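F-actin-capping protein subunit alpha (Dictyostelium discoideum, PDB 4AKR) caps the fast-growing barbed ends of actin filaments independently of calcium, blocking subunit exchange there without severing the filaments. Local coordinates at residues C21-V26 against I93-T98. Residues are numbered along the deposited sequence; the frame is centred on the assembly and turned at random.
Sequences CEFMEV and IKQEVT
Asp-91 OD1 takes the backbone N-H of Lys-94 and, weakly, that of Ile-93, within the turn from which Gln-95 reaches across to Phe-23 and Met-24. Gln-95 itself has a left-handed backbone (phi 61°) and, together with Glu-96, faces Asp-91 as a G1 beta bulge between strands 86-91 and 96-102. From there its side chain, extended beyond CG, bridges two well-separated backbones: the CA atoms of Met-24 and Gln-95 lie 9.6 Å apart. The amide carbon CD of Gln-95 comes within 3.8 Å of Phe-23 CD2, with the amide plane almost perpendicular to the ring (87°). A chi1 of -168°, CG trans to the backbone N, turns the Phe-23 ring so that its CD2 side meets the amide, while the ring also stacks on Tyr-51 and packs edge-to-face with Phe-48, both of helix 44-55. The bend of Met-24 at chi2 brings SD to 4.1 Å from Gln-95 CD. The amide is probably turned over in the model, making the identity of the atom nearest the sulfur doubtful. Trimming Gln-95 to an alanine would probably open a gap beside Phe-23 CD2 and leave the Met-24 thioether free to swing. The contact thus joins the first turn of helix 23-31, in the N-terminal helical stalk, to the neighbouring beta hairpin by one slender amide; with no hydrogen bond across in the model, it rests mainly on van der Waals contact, any polar share depending on the amide's true orientation.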
loop_
_atom_site.group_PDB
_atom_site.type_symbol
_atom_site.label_atom_id
_atom_site.label_comp_id
_atom_site.label_asym_id
_atom_site.label_seq_id
_atom_site.Cartn_x
_atom_site.Cartn_y
_atom_site.Cartn_z
ATOM N N CYS A 21 9.804 -8.700 0.548
ATOM C CA CYS A 21 10.512 -9.310 -0.575
ATOM C C CYS A 21 11.097 -8.351 -1.599
ATOM O O CYS A 21 11.696 -8.800 -2.573
ATOM C CB CYS A 21 9.583 -10.275 -1.307
ATOM S SG CYS A 21 9.032 -11.650 -0.309
ATOM N N GLU A 22 10.922 -7.047 -1.395
ATOM C CA GLU A 22 11.420 -6.050 -2.351
ATOM C C GLU A 22 12.417 -5.088 -1.722
ATOM O O GLU A 22 12.725 -4.036 -2.293
ATOM C CB GLU A 22 10.252 -5.240 -2.909
ATOM C CG GLU A 22 9.154 -6.069 -3.562
ATOM C CD GLU A 22 7.951 -5.225 -3.944
ATOM O OE1 GLU A 22 8.136 -4.093 -4.466
ATOM O OE2 GLU A 22 6.818 -5.700 -3.723
ATOM N N PHE A 23 12.912 -5.464 -0.546
ATOM C CA PHE A 23 13.841 -4.652 0.214
ATOM C C PHE A 23 15.043 -4.227 -0.621
ATOM O O PHE A 23 15.383 -3.048 -0.677
ATOM C CB PHE A 23 14.284 -5.415 1.472
ATOM C CG PHE A 23 15.017 -4.564 2.467
ATOM C CD1 PHE A 23 14.392 -3.466 3.053
ATOM C CD2 PHE A 23 16.348 -4.821 2.773
ATOM C CE1 PHE A 23 15.091 -2.630 3.926
ATOM C CE2 PHE A 23 17.050 -3.998 3.638
ATOM C CZ PHE A 23 16.423 -2.896 4.215
ATOM N N MET A 24 15.676 -5.168 -1.302
ATOM C CA MET A 24 16.822 -4.809 -2.107
ATOM C C MET A 24 16.499 -3.867 -3.269
ATOM O O MET A 24 17.336 -3.036 -3.625
ATOM C CB MET A 24 17.536 -6.063 -2.597
ATOM C CG MET A 24 18.335 -6.755 -1.481
ATOM S SD MET A 24 19.369 -5.582 -0.525
ATOM C CE MET A 24 20.895 -5.581 -1.477
ATOM N N GLU A 25 15.309 -3.978 -3.860
ATOM C CA GLU A 25 14.959 -3.072 -4.951
ATOM C C GLU A 25 14.850 -1.661 -4.375
ATOM O O GLU A 25 15.240 -0.685 -5.011
ATOM C CB GLU A 25 13.626 -3.455 -5.610
ATOM C CG GLU A 25 13.688 -4.605 -6.612
ATOM C CD GLU A 25 13.756 -5.964 -5.959
ATOM O OE1 GLU A 25 13.279 -6.093 -4.813
ATOM O OE2 GLU A 25 14.268 -6.913 -6.593
ATOM N N VAL A 26 14.322 -1.562 -3.158
ATOM C CA VAL A 26 14.186 -0.275 -2.493
ATOM C C VAL A 26 15.555 0.241 -2.026
ATOM O O VAL A 26 15.828 1.437 -2.114
ATOM C CB VAL A 26 13.216 -0.376 -1.286
ATOM C CG1 VAL A 26 13.210 0.929 -0.492
ATOM C CG2 VAL A 26 11.804 -0.697 -1.784
ATOM N N ILE A 93 23.229 -6.316 6.812
ATOM C CA ILE A 93 23.359 -5.478 5.637
ATOM C C ILE A 93 23.401 -6.283 4.346
ATOM O O ILE A 93 22.814 -5.883 3.342
ATOM C CB ILE A 93 24.609 -4.586 5.740
ATOM C CG1 ILE A 93 24.423 -3.604 6.901
ATOM C CG2 ILE A 93 24.827 -3.843 4.436
ATOM C CD1 ILE A 93 25.587 -2.689 7.141
ATOM N N LYS A 94 24.082 -7.420 4.376
ATOM C CA LYS A 94 24.190 -8.264 3.195
ATOM C C LYS A 94 23.028 -9.239 3.180
ATOM O O LYS A 94 22.781 -9.901 2.176
ATOM C CB LYS A 94 25.491 -9.061 3.226
ATOM C CG LYS A 94 26.679 -8.316 3.797
ATOM C CD LYS A 94 27.839 -9.277 4.008
ATOM C CE LYS A 94 28.700 -9.383 2.776
ATOM N NZ LYS A 94 29.494 -8.132 2.613
ATOM N N GLN A 95 22.335 -9.330 4.311
ATOM C CA GLN A 95 21.195 -10.229 4.471
ATOM C C GLN A 95 21.594 -11.691 4.280
ATOM O O GLN A 95 20.915 -12.452 3.595
ATOM C CB GLN A 95 20.082 -9.832 3.498
ATOM C CG GLN A 95 19.350 -8.569 3.941
ATOM C CD GLN A 95 18.606 -7.869 2.816
ATOM O OE1 GLN A 95 19.206 -7.150 2.005
ATOM N NE2 GLN A 95 17.293 -8.078 2.758
ATOM N N GLU A 96 22.702 -12.082 4.902
ATOM C CA GLU A 96 23.176 -13.452 4.785
ATOM C C GLU A 96 23.791 -13.979 6.078
ATOM O O GLU A 96 24.359 -13.225 6.871
ATOM C CB GLU A 96 24.192 -13.555 3.641
ATOM C CG GLU A 96 25.502 -12.829 3.895
ATOM C CD GLU A 96 26.362 -12.707 2.642
ATOM O OE1 GLU A 96 25.854 -12.995 1.534
ATOM O OE2 GLU A 96 27.542 -12.314 2.765
ATOM N N VAL A 97 23.655 -15.284 6.282
ATOM C CA VAL A 97 24.191 -15.960 7.461
ATOM C C VAL A 97 25.701 -16.071 7.330
ATOM O O VAL A 97 26.207 -16.500 6.299
ATOM C CB VAL A 97 23.595 -17.379 7.597
ATOM C CG1 VAL A 97 24.333 -18.158 8.678
ATOM C CG2 VAL A 97 22.111 -17.285 7.929
ATOM N N THR A 98 26.416 -15.691 8.381
ATOM C CA THR A 98 27.874 -15.735 8.365
ATOM C C THR A 98 28.450 -16.707 9.383
ATOM O O THR A 98 29.670 -16.891 9.451
ATOM C CB THR A 98 28.469 -14.358 8.669
ATOM O OG1 THR A 98 28.166 -13.999 10.026
ATOM C CG2 THR A 98 27.896 -13.315 7.716
#